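Local structure of adenosylmethionine-8-amino-7-oxononanoate aminotransferase (Methanocaldococcus jannaschii, 6ZHK) at residues 143-151 against 217-226. The protein probably catalyses the pyridoxal phosphate-dependent transfer of an amino group from S-adenosylmethionine to 7-keto-8-aminopelargonic acid, a step of biotin biosynthesis. Numbering follows the deposited sequence.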
loop_
_atom_site.group_PDB
_atom_site.type_symbol
_atom_site.label_atom_id
_atom_site.label_comp_id
_atom_site.label_asym_id
_atom_site.label_seq_id
_atom_site.Cartn_x
_atom_site.Cartn_y
_atom_site.Cartn_z
ATOM N N LYS A 143 5.931 0.605 -29.823
ATOM C CA LYS A 143 5.598 2.030 -29.804
ATOM C C LYS A 143 4.082 2.209 -29.694
ATOM O O LYS A 143 3.330 1.515 -30.373
ATOM C CB LYS A 143 6.107 2.758 -31.066
ATOM C CG LYS A 143 7.571 2.504 -31.394
ATOM C CD LYS A 143 8.498 2.934 -30.266
ATOM C CE LYS A 143 9.948 2.543 -30.524
ATOM N NZ LYS A 143 10.883 2.780 -29.386
ATOM N N GLY A 144 3.657 3.114 -28.809
ATOM C CA GLY A 144 2.266 3.504 -28.729
ATOM C C GLY A 144 1.366 2.533 -27.959
ATOM O O GLY A 144 0.156 2.659 -28.027
ATOM N N ARG A 145 1.933 1.636 -27.151
ATOM C CA ARG A 145 1.058 0.774 -26.346
ATOM C C ARG A 145 0.787 1.407 -24.978
ATOM O O ARG A 145 1.459 1.057 -23.991
ATOM C CB ARG A 145 1.749 -0.572 -26.083
ATOM C CG ARG A 145 2.131 -1.343 -27.334
ATOM C CD ARG A 145 1.214 -2.524 -27.237
ATOM N NE ARG A 145 1.869 -3.548 -27.974
ATOM C CZ ARG A 145 1.476 -4.795 -28.060
ATOM N NH1 ARG A 145 0.452 -5.251 -27.338
ATOM N NH2 ARG A 145 2.221 -5.585 -28.805
ATOM N N THR A 146 -0.184 2.320 -24.962
ATOM C CA THR A 146 -0.423 3.235 -23.861
ATOM C C THR A 146 -1.822 3.040 -23.283
ATOM O O THR A 146 -2.138 3.607 -22.245
ATOM C CB THR A 146 -0.249 4.691 -24.294
ATOM O OG1 THR A 146 -1.213 4.928 -25.302
ATOM C CG2 THR A 146 1.103 4.966 -24.909
ATOM N N LYS A 147 -2.621 2.160 -23.893
ATOM C CA LYS A 147 -3.987 1.965 -23.462
ATOM C C LYS A 147 -4.139 0.561 -22.897
ATOM O O LYS A 147 -3.203 -0.237 -22.899
ATOM C CB LYS A 147 -4.980 2.268 -24.598
ATOM C CG LYS A 147 -5.095 3.769 -24.935
ATOM C CD LYS A 147 -6.179 4.089 -25.951
ATOM C CE LYS A 147 -6.635 5.537 -25.956
ATOM N NZ LYS A 147 -5.487 6.471 -26.110
ATOM N N PHE A 148 -5.294 0.320 -22.294
ATOM C CA PHE A 148 -5.544 -0.987 -21.725
ATOM C C PHE A 148 -6.967 -1.390 -22.088
ATOM O O PHE A 148 -7.750 -0.558 -22.526
ATOM C CB PHE A 148 -5.402 -0.938 -20.212
ATOM C CG PHE A 148 -6.434 -0.046 -19.618
ATOM C CD1 PHE A 148 -6.184 1.307 -19.453
ATOM C CD2 PHE A 148 -7.697 -0.553 -19.301
ATOM C CE1 PHE A 148 -7.178 2.131 -18.981
ATOM C CE2 PHE A 148 -8.689 0.269 -18.810
ATOM C CZ PHE A 148 -8.412 1.628 -18.644
ATOM N N ILE A 149 -7.262 -2.660 -21.886
ATOM C CA ILE A 149 -8.621 -3.142 -21.999
ATOM C C ILE A 149 -9.012 -3.777 -20.671
ATOM O O ILE A 149 -8.272 -4.593 -20.086
ATOM C CB ILE A 149 -8.688 -4.232 -23.104
ATOM C CG1 ILE A 149 -8.543 -3.607 -24.493
ATOM C CG2 ILE A 149 -10.048 -4.908 -22.972
ATOM C CD1 ILE A 149 -8.357 -4.627 -25.628
ATOM N N SER A 150 -10.212 -3.450 -20.220
ATOM C CA SER A 150 -10.753 -4.093 -19.039
ATOM C C SER A 150 -12.277 -4.204 -19.235
ATOM O O SER A 150 -12.744 -4.218 -20.383
ATOM C CB SER A 150 -10.353 -3.255 -17.866
ATOM O OG SER A 150 -10.764 -3.887 -16.668
ATOM N N VAL A 151 -13.030 -4.315 -18.127
ATOM C CA VAL A 151 -14.490 -4.426 -18.184
ATOM C C VAL A 151 -15.158 -3.392 -17.314
ATOM O O VAL A 151 -14.632 -2.975 -16.290
ATOM C CB VAL A 151 -15.003 -5.840 -17.835
ATOM C CG1 VAL A 151 -14.626 -6.828 -18.927
ATOM C CG2 VAL A 151 -14.568 -6.327 -16.454
ATOM N N MET A 217 -15.473 -8.876 -26.393
ATOM C CA MET A 217 -14.172 -8.656 -25.766
ATOM C C MET A 217 -13.042 -9.071 -26.711
ATOM O O MET A 217 -11.997 -8.419 -26.827
ATOM C CB MET A 217 -14.073 -9.419 -24.438
ATOM C CG MET A 217 -12.660 -9.432 -23.886
ATOM S SD MET A 217 -12.091 -7.748 -23.464
ATOM C CE MET A 217 -12.566 -7.639 -21.733
ATOM N N ILE A 218 -13.210 -10.220 -27.373
ATOM C CA ILE A 218 -12.168 -10.691 -28.267
ATOM C C ILE A 218 -12.001 -9.678 -29.395
ATOM O O ILE A 218 -10.869 -9.353 -29.768
ATOM C CB ILE A 218 -12.532 -12.086 -28.819
ATOM C CG1 ILE A 218 -12.485 -13.109 -27.675
ATOM C CG2 ILE A 218 -11.549 -12.404 -29.933
ATOM C CD1 ILE A 218 -12.973 -14.557 -28.051
ATOM N N SER A 219 -13.127 -9.181 -29.919
ATOM C CA SER A 219 -13.135 -8.194 -30.990
ATOM C C SER A 219 -12.393 -6.936 -30.543
ATOM O O SER A 219 -11.687 -6.340 -31.353
ATOM C CB SER A 219 -14.571 -7.834 -31.412
ATOM O OG SER A 219 -15.153 -8.992 -32.015
ATOM N N LEU A 220 -12.618 -6.494 -29.315
ATOM C CA LEU A 220 -11.909 -5.306 -28.836
ATOM C C LEU A 220 -10.402 -5.581 -28.746
ATOM O O LEU A 220 -9.619 -4.730 -29.132
ATOM C CB LEU A 220 -12.492 -4.983 -27.477
ATOM C CG LEU A 220 -12.491 -3.549 -26.984
ATOM C CD1 LEU A 220 -13.474 -2.702 -27.789
ATOM C CD2 LEU A 220 -12.927 -3.577 -25.533
ATOM N N ILE A 221 -9.984 -6.769 -28.244
ATOM C CA ILE A 221 -8.576 -7.138 -28.214
ATOM C C ILE A 221 -7.984 -7.130 -29.625
ATOM O O ILE A 221 -6.906 -6.576 -29.865
ATOM C CB ILE A 221 -8.357 -8.481 -27.458
ATOM C CG1 ILE A 221 -8.762 -8.301 -25.993
ATOM C CG2 ILE A 221 -6.903 -8.966 -27.629
ATOM C CD1 ILE A 221 -8.915 -9.619 -25.205
ATOM N N GLU A 222 -8.705 -7.734 -30.577
ATOM C CA GLU A 222 -8.217 -7.774 -31.943
ATOM C C GLU A 222 -8.107 -6.357 -32.515
ATOM O O GLU A 222 -7.143 -6.046 -33.200
ATOM C CB GLU A 222 -9.166 -8.610 -32.806
ATOM C CG GLU A 222 -9.155 -10.075 -32.426
ATOM C CD GLU A 222 -10.240 -10.907 -33.074
ATOM O OE1 GLU A 222 -11.310 -10.332 -33.419
ATOM O OE2 GLU A 222 -10.018 -12.125 -33.206
ATOM N N LYS A 223 -9.079 -5.524 -32.255
ATOM C CA LYS A 223 -9.089 -4.178 -32.800
ATOM C C LYS A 223 -7.987 -3.304 -32.193
ATOM O O LYS A 223 -7.335 -2.601 -32.948
ATOM C CB LYS A 223 -10.435 -3.477 -32.568
ATOM C CG LYS A 223 -10.548 -2.076 -33.163
ATOM C CD LYS A 223 -11.909 -1.519 -32.839
ATOM C CE LYS A 223 -12.341 -0.295 -33.625
ATOM N NZ LYS A 223 -13.748 0.011 -33.268
ATOM N N HIS A 224 -7.725 -3.403 -30.878
ATOM C CA HIS A 224 -6.863 -2.410 -30.235
ATOM C C HIS A 224 -5.508 -2.978 -29.799
ATOM O O HIS A 224 -4.748 -2.267 -29.161
ATOM C CB HIS A 224 -7.588 -1.800 -29.042
ATOM C CG HIS A 224 -8.814 -1.061 -29.474
ATOM N ND1 HIS A 224 -8.716 0.099 -30.246
ATOM C CD2 HIS A 224 -10.125 -1.284 -29.244
ATOM C CE1 HIS A 224 -9.930 0.559 -30.480
ATOM N NE2 HIS A 224 -10.823 -0.260 -29.859
ATOM N N ALA A 225 -5.214 -4.242 -30.135
ATOM C CA ALA A 225 -4.025 -4.978 -29.746
ATOM C C ALA A 225 -2.728 -4.151 -29.795
ATOM O O ALA A 225 -1.963 -4.177 -28.823
ATOM C CB ALA A 225 -3.930 -6.255 -30.579
ATOM N N GLU A 226 -2.490 -3.421 -30.909
ATOM C CA GLU A 226 -1.170 -2.830 -31.092
ATOM C C GLU A 226 -1.108 -1.506 -30.320
ATOM O O GLU A 226 -0.069 -0.877 -30.294
ATOM C CB GLU A 226 -0.837 -2.624 -32.582
ATOM C CG GLU A 226 -0.669 -3.978 -33.301
ATOM C CD GLU A 226 -0.279 -3.987 -34.778
ATOM O OE1 GLU A 226 0.522 -3.152 -35.203
ATOM O OE2 GLU A 226 -0.796 -4.838 -35.520
#
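I149 carries the apolar part of this contact by sending its two branches to different turns of helix 217-224. At the end of the longer branch, I149 CD1 comes down close to the helix backbone, 3.6 Å from I221 CA. The I149 and I221 side chains cross at about a right angle, with I149 CD1 3.7 Å from I221 CG1. I149 CG2 lies 3.5 Å from M217 SD, with L220 CD2 more loosely beside it. A beta-branched residue suits this place, being at ease in a strand while its two branches meet different parts of the helix face. M217 is suitably unbranched and pliant: CG stands anti to the backbone N (chi1 169°), and bends at chi2 and chi3 bring SD alongside I149 and turn M217 CE toward V151 CG1, 3.6 Å away.

R145 passes E226 O with its long, bent chain, R145 CD 3.7 Å away, but its polar bonds go elsewhere. A225 O sits over one guanidinium face, 3.0 Å from R145 NH1 but too poorly angled to bond; NH1 bonds V228 O instead, and NH2 forms salt bridges with D142 and D262. A leucine here would probably take this donor from V228 O and this positive partner from the two carboxylates.

Strand 147-151 and helical segment 217-224 run antiparallel (179°), their axes 9.7 Å apart. Helix 211-224 belongs to the right-handed beta-alpha-beta crossover from strand 183-185 to 228-234, covering the strand between them in the large aminotransferase sheet, beside helix 250-261.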